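Local coordinates for putative phosphomethylpyrimidine kinase (Bacteroides thetaiotaomicron, PDB 3MBH), which binds pyridoxal and is probably an ATP-dependent pyridoxal kinase of the ribokinase-like superfamily, at residues Phe36-Asn48 against Phe57-Trp71. Numbering follows the deposited sequence.
Sequences FQVCPLPTAVLSN and FLDLTDEMPKIIAEW
The backbone O of P40 meets the edge of the W71 indole at CZ2 (3.5 Å), while I67 CG2, from the same helix, lies over one face near its periphery. At the F57 ring, CD2 of L46 lies in plane at the edge, the two side chains running alongside each other in the same direction; A44 CB approaches CE1 obliquely. L41 has CG anti to its backbone N (chi1 -174°), which carries its branches onto helix 64-73: CD1 packs 3.5 Å from I67 CG2, and CD2 reaches I68 CD1. L60 CD1 touches P42 CB and V45 CG2, 3.8 Å from each. The carbonyl O of P42, buried without a polar partner, faces this methyl and M64 CG. V45 and L58 form an antiparallel hydrogen-bonded pair (V45 N to L58 O 2.8 Å, L58 N to V45 O 2.9 Å). L60 N donates a hydrogen bond to T43 O, which also accepts from Q91 NE2. The contact pairs strands 44-46 and 57-59 as a hairpin, whose L46 lines the pyridoxal pocket, and packs the bend at residues 40-43 on helix 64-73; helix 91-102 packs against I68, strand 44-46 runs parallel to strand 9-17, and W71 NE1 bonds to S47 O of the second subunit.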
loop_
_atom_site.group_PDB
_atom_site.type_symbol
_atom_site.label_atom_id
_atom_site.label_comp_id
_atom_site.label_asym_id
_atom_site.label_seq_id
_atom_site.Cartn_x
_atom_site.Cartn_y
_atom_site.Cartn_z
ATOM N N PHE A 36 -10.356 15.042 2.537
ATOM C CA PHE A 36 -11.181 16.208 2.838
ATOM C C PHE A 36 -12.551 15.996 2.277
ATOM O O PHE A 36 -12.676 15.370 1.227
ATOM C CB PHE A 36 -10.554 17.467 2.252
ATOM C CG PHE A 36 -9.175 17.691 2.756
ATOM C CD1 PHE A 36 -8.981 18.133 4.055
ATOM C CD2 PHE A 36 -8.070 17.364 1.985
ATOM C CE1 PHE A 36 -7.706 18.271 4.564
ATOM C CE2 PHE A 36 -6.820 17.492 2.476
ATOM C CZ PHE A 36 -6.622 17.956 3.763
ATOM N N GLN A 37 -13.578 16.447 3.000
ATOM C CA GLN A 37 -14.924 16.482 2.439
ATOM C C GLN A 37 -15.084 17.765 1.589
ATOM O O GLN A 37 -14.763 18.844 2.063
ATOM C CB GLN A 37 -15.996 16.468 3.542
ATOM C CG GLN A 37 -17.388 16.553 2.943
ATOM C CD GLN A 37 -18.497 16.506 3.999
ATOM O OE1 GLN A 37 -18.234 16.607 5.167
ATOM N NE2 GLN A 37 -19.729 16.297 3.560
ATOM N N VAL A 38 -15.544 17.617 0.352
ATOM C CA VAL A 38 -15.755 18.705 -0.562
ATOM C C VAL A 38 -17.261 18.964 -0.615
ATOM O O VAL A 38 -18.070 18.038 -0.848
ATOM C CB VAL A 38 -15.275 18.360 -1.941
ATOM C CG1 VAL A 38 -15.624 19.452 -2.931
ATOM C CG2 VAL A 38 -13.773 18.028 -1.912
ATOM N N CYS A 39 -17.616 20.210 -0.351
ATOM C CA CYS A 39 -18.987 20.686 -0.302
ATOM C C CYS A 39 -19.166 21.661 -1.450
ATOM O O CYS A 39 -18.762 22.838 -1.364
ATOM C CB CYS A 39 -19.267 21.359 1.011
ATOM S SG CYS A 39 -19.209 20.288 2.413
ATOM N N PRO A 40 -19.801 21.201 -2.530
ATOM C CA PRO A 40 -19.922 22.044 -3.723
ATOM C C PRO A 40 -20.921 23.208 -3.588
ATOM O O PRO A 40 -22.057 23.003 -3.090
ATOM C CB PRO A 40 -20.422 21.085 -4.805
ATOM C CG PRO A 40 -21.059 19.938 -4.040
ATOM C CD PRO A 40 -20.341 19.847 -2.725
ATOM N N LEU A 41 -20.457 24.390 -4.000
ATOM C CA LEU A 41 -21.281 25.568 -4.284
ATOM C C LEU A 41 -21.171 25.777 -5.793
ATOM O O LEU A 41 -20.290 26.466 -6.251
ATOM C CB LEU A 41 -20.764 26.802 -3.568
ATOM C CG LEU A 41 -21.639 28.061 -3.688
ATOM C CD1 LEU A 41 -23.052 27.769 -3.181
ATOM C CD2 LEU A 41 -20.972 29.228 -2.933
ATOM N N PRO A 42 -22.063 25.149 -6.566
ATOM C CA PRO A 42 -21.902 25.076 -7.996
ATOM C C PRO A 42 -22.225 26.402 -8.693
ATOM O O PRO A 42 -23.205 27.045 -8.352
ATOM C CB PRO A 42 -22.889 23.966 -8.402
ATOM C CG PRO A 42 -23.967 24.034 -7.336
ATOM C CD PRO A 42 -23.229 24.370 -6.088
ATOM N N THR A 43 -21.346 26.824 -9.610
ATOM C CA THR A 43 -21.426 28.132 -10.262
ATOM C C THR A 43 -22.227 28.088 -11.558
ATOM O O THR A 43 -22.723 29.137 -12.028
ATOM C CB THR A 43 -20.032 28.663 -10.532
ATOM O OG1 THR A 43 -19.331 27.720 -11.373
ATOM C CG2 THR A 43 -19.224 28.874 -9.146
ATOM N N ALA A 44 -22.341 26.891 -12.119
ATOM C CA ALA A 44 -22.927 26.667 -13.437
ATOM C C ALA A 44 -23.045 25.170 -13.643
ATOM O O ALA A 44 -22.324 24.414 -13.014
ATOM C CB ALA A 44 -22.076 27.270 -14.574
ATOM N N VAL A 45 -23.928 24.775 -14.547
ATOM C CA VAL A 45 -24.021 23.409 -15.054
ATOM C C VAL A 45 -23.743 23.359 -16.545
ATOM O O VAL A 45 -24.357 24.090 -17.315
ATOM C CB VAL A 45 -25.368 22.796 -14.731
ATOM C CG1 VAL A 45 -25.541 21.407 -15.434
ATOM C CG2 VAL A 45 -25.409 22.601 -13.225
ATOM N N LEU A 46 -22.798 22.527 -16.942
ATOM C CA LEU A 46 -22.466 22.361 -18.350
ATOM C C LEU A 46 -22.416 20.885 -18.734
ATOM O O LEU A 46 -22.022 20.050 -17.933
ATOM C CB LEU A 46 -21.099 23.029 -18.675
ATOM C CG LEU A 46 -20.864 24.538 -18.362
ATOM C CD1 LEU A 46 -20.464 24.798 -16.892
ATOM C CD2 LEU A 46 -19.740 25.104 -19.273
ATOM N N SER A 47 -22.708 20.586 -20.001
ATOM C CA SER A 47 -22.569 19.257 -20.562
ATOM C C SER A 47 -21.093 18.800 -20.593
ATOM O O SER A 47 -20.779 17.580 -20.510
ATOM C CB SER A 47 -23.133 19.251 -21.989
ATOM O OG SER A 47 -22.461 20.163 -22.863
ATOM N N ASN A 48 -20.211 19.786 -20.744
ATOM C CA ASN A 48 -18.793 19.573 -20.942
ATOM C C ASN A 48 -18.062 20.904 -20.868
ATOM O O ASN A 48 -18.693 21.959 -20.983
ATOM C CB ASN A 48 -18.537 18.917 -22.301
ATOM C CG ASN A 48 -19.224 19.624 -23.468
ATOM O OD1 ASN A 48 -20.293 19.191 -23.937
ATOM N ND2 ASN A 48 -18.592 20.671 -23.992
ATOM N N PHE A 57 -25.105 25.264 -21.198
ATOM C CA PHE A 57 -24.692 26.138 -20.131
ATOM C C PHE A 57 -25.911 26.625 -19.328
ATOM O O PHE A 57 -26.837 27.179 -19.881
ATOM C CB PHE A 57 -23.946 27.337 -20.715
ATOM C CG PHE A 57 -23.403 28.246 -19.685
ATOM C CD1 PHE A 57 -22.225 27.947 -19.049
ATOM C CD2 PHE A 57 -24.114 29.369 -19.276
ATOM C CE1 PHE A 57 -21.708 28.760 -18.060
ATOM C CE2 PHE A 57 -23.610 30.194 -18.276
ATOM C CZ PHE A 57 -22.402 29.900 -17.681
ATOM N N LEU A 58 -25.895 26.400 -18.019
ATOM C CA LEU A 58 -26.874 26.952 -17.116
ATOM C C LEU A 58 -26.124 27.704 -15.976
ATOM O O LEU A 58 -25.396 27.099 -15.166
ATOM C CB LEU A 58 -27.751 25.856 -16.523
ATOM C CG LEU A 58 -28.864 26.347 -15.575
ATOM C CD1 LEU A 58 -29.973 27.192 -16.263
ATOM C CD2 LEU A 58 -29.442 25.152 -14.858
ATOM N N ASP A 59 -26.406 28.992 -15.891
ATOM C CA ASP A 59 -25.790 29.926 -14.950
ATOM C C ASP A 59 -26.489 29.711 -13.641
ATOM O O ASP A 59 -27.698 29.850 -13.579
ATOM C CB ASP A 59 -26.064 31.374 -15.457
ATOM C CG ASP A 59 -25.586 32.483 -14.471
ATOM O OD1 ASP A 59 -24.918 32.227 -13.448
ATOM O OD2 ASP A 59 -25.865 33.667 -14.772
ATOM N N LEU A 60 -25.766 29.402 -12.586
ATOM C CA LEU A 60 -26.425 29.176 -11.282
ATOM C C LEU A 60 -26.301 30.361 -10.280
ATOM O O LEU A 60 -26.527 30.169 -9.050
ATOM C CB LEU A 60 -25.927 27.875 -10.647
ATOM C CG LEU A 60 -26.262 26.555 -11.374
ATOM C CD1 LEU A 60 -25.513 25.430 -10.656
ATOM C CD2 LEU A 60 -27.769 26.312 -11.417
ATOM N N THR A 61 -25.972 31.552 -10.803
ATOM C CA THR A 61 -25.754 32.752 -9.987
ATOM C C THR A 61 -26.882 32.940 -8.988
ATOM O O THR A 61 -26.627 33.141 -7.806
ATOM C CB THR A 61 -25.629 34.049 -10.838
ATOM O OG1 THR A 61 -24.554 33.888 -11.779
ATOM C CG2 THR A 61 -25.410 35.357 -9.948
ATOM N N ASP A 62 -28.120 32.859 -9.465
ATOM C CA ASP A 62 -29.215 33.116 -8.577
ATOM C C ASP A 62 -29.566 32.006 -7.579
ATOM O O ASP A 62 -30.293 32.269 -6.620
ATOM C CB ASP A 62 -30.409 33.551 -9.366
ATOM C CG ASP A 62 -30.134 34.858 -10.127
ATOM O OD1 ASP A 62 -29.541 35.783 -9.535
ATOM O OD2 ASP A 62 -30.489 34.926 -11.327
ATOM N N GLU A 63 -29.032 30.804 -7.760
ATOM C CA GLU A 63 -29.218 29.762 -6.755
ATOM C C GLU A 63 -28.192 29.857 -5.621
ATOM O O GLU A 63 -28.464 29.407 -4.508
ATOM C CB GLU A 63 -29.147 28.398 -7.390
ATOM C CG GLU A 63 -29.728 27.271 -6.541
ATOM C CD GLU A 63 -31.232 27.430 -6.229
ATOM O OE1 GLU A 63 -31.949 28.119 -6.988
ATOM O OE2 GLU A 63 -31.688 26.850 -5.209
HETATM N N MSE A 64 -27.035 30.440 -5.889
HETATM C CA MSE A 64 -25.935 30.456 -4.927
HETATM C C MSE A 64 -26.300 31.170 -3.608
HETATM O O MSE A 64 -26.046 30.644 -2.527
HETATM C CB MSE A 64 -24.655 31.049 -5.566
HETATM C CG MSE A 64 -24.033 30.156 -6.654
HETATM SE SE MSE A 64 -22.626 30.958 -7.734
HETATM C CE MSE A 64 -23.419 32.676 -7.841
ATOM N N PRO A 65 -26.921 32.350 -3.685
ATOM C CA PRO A 65 -27.336 32.957 -2.405
ATOM C C PRO A 65 -28.315 32.072 -1.620
ATOM O O PRO A 65 -28.327 32.085 -0.383
ATOM C CB PRO A 65 -28.006 34.299 -2.821
ATOM C CG PRO A 65 -27.403 34.574 -4.222
ATOM C CD PRO A 65 -27.294 33.182 -4.837
ATOM N N LYS A 66 -29.145 31.324 -2.336
ATOM C CA LYS A 66 -30.131 30.455 -1.676
ATOM C C LYS A 66 -29.422 29.312 -0.953
ATOM O O LYS A 66 -29.782 28.979 0.203
ATOM C CB LYS A 66 -31.127 29.921 -2.710
ATOM C CG LYS A 66 -31.972 31.039 -3.365
ATOM C CD LYS A 66 -32.954 30.417 -4.377
ATOM C CE LYS A 66 -33.820 31.440 -5.010
ATOM N NZ LYS A 66 -34.487 30.821 -6.147
ATOM N N ILE A 67 -28.378 28.771 -1.585
ATOM C CA ILE A 67 -27.559 27.738 -0.973
ATOM C C ILE A 67 -26.787 28.298 0.241
ATOM O O ILE A 67 -26.831 27.731 1.332
ATOM C CB ILE A 67 -26.588 27.102 -1.988
ATOM C CG1 ILE A 67 -27.371 26.281 -3.034
ATOM C CG2 ILE A 67 -25.579 26.229 -1.273
ATOM C CD1 ILE A 67 -26.501 25.944 -4.327
ATOM N N ILE A 68 -26.093 29.416 0.058
ATOM C CA ILE A 68 -25.376 30.075 1.173
ATOM C C ILE A 68 -26.309 30.281 2.383
ATOM O O ILE A 68 -25.930 29.993 3.545
ATOM C CB ILE A 68 -24.758 31.374 0.677
ATOM C CG1 ILE A 68 -23.624 31.051 -0.321
ATOM C CG2 ILE A 68 -24.244 32.271 1.851
ATOM C CD1 ILE A 68 -23.123 32.277 -1.171
ATOM N N ALA A 69 -27.549 30.685 2.133
ATOM C CA ALA A 69 -28.469 30.982 3.200
ATOM C C ALA A 69 -28.772 29.737 4.025
ATOM O O ALA A 69 -28.833 29.827 5.266
ATOM C CB ALA A 69 -29.768 31.618 2.681
ATOM N N GLU A 70 -28.904 28.585 3.348
ATOM C CA GLU A 70 -29.148 27.331 4.050
ATOM C C GLU A 70 -27.912 26.934 4.829
ATOM O O GLU A 70 -28.011 26.446 5.957
ATOM C CB GLU A 70 -29.518 26.198 3.081
ATOM C CG GLU A 70 -30.803 26.401 2.324
ATOM C CD GLU A 70 -31.988 26.634 3.239
ATOM O OE1 GLU A 70 -32.142 25.895 4.210
ATOM O OE2 GLU A 70 -32.783 27.570 2.990
ATOM N N TRP A 71 -26.741 27.148 4.233
ATOM C CA TRP A 71 -25.506 26.785 4.909
ATOM C C TRP A 71 -25.351 27.574 6.225
ATOM O O TRP A 71 -24.903 27.045 7.254
ATOM C CB TRP A 71 -24.354 26.994 3.981
ATOM C CG TRP A 71 -24.218 25.908 2.933
ATOM C CD1 TRP A 71 -24.978 24.775 2.794
ATOM C CD2 TRP A 71 -23.207 25.833 1.921
ATOM N NE1 TRP A 71 -24.508 24.026 1.740
ATOM C CE2 TRP A 71 -23.428 24.656 1.187
ATOM C CE3 TRP A 71 -22.167 26.674 1.531
ATOM C CZ2 TRP A 71 -22.617 24.299 0.107
ATOM C CZ3 TRP A 71 -21.382 26.327 0.510
ATOM C CH2 TRP A 71 -21.592 25.154 -0.217
#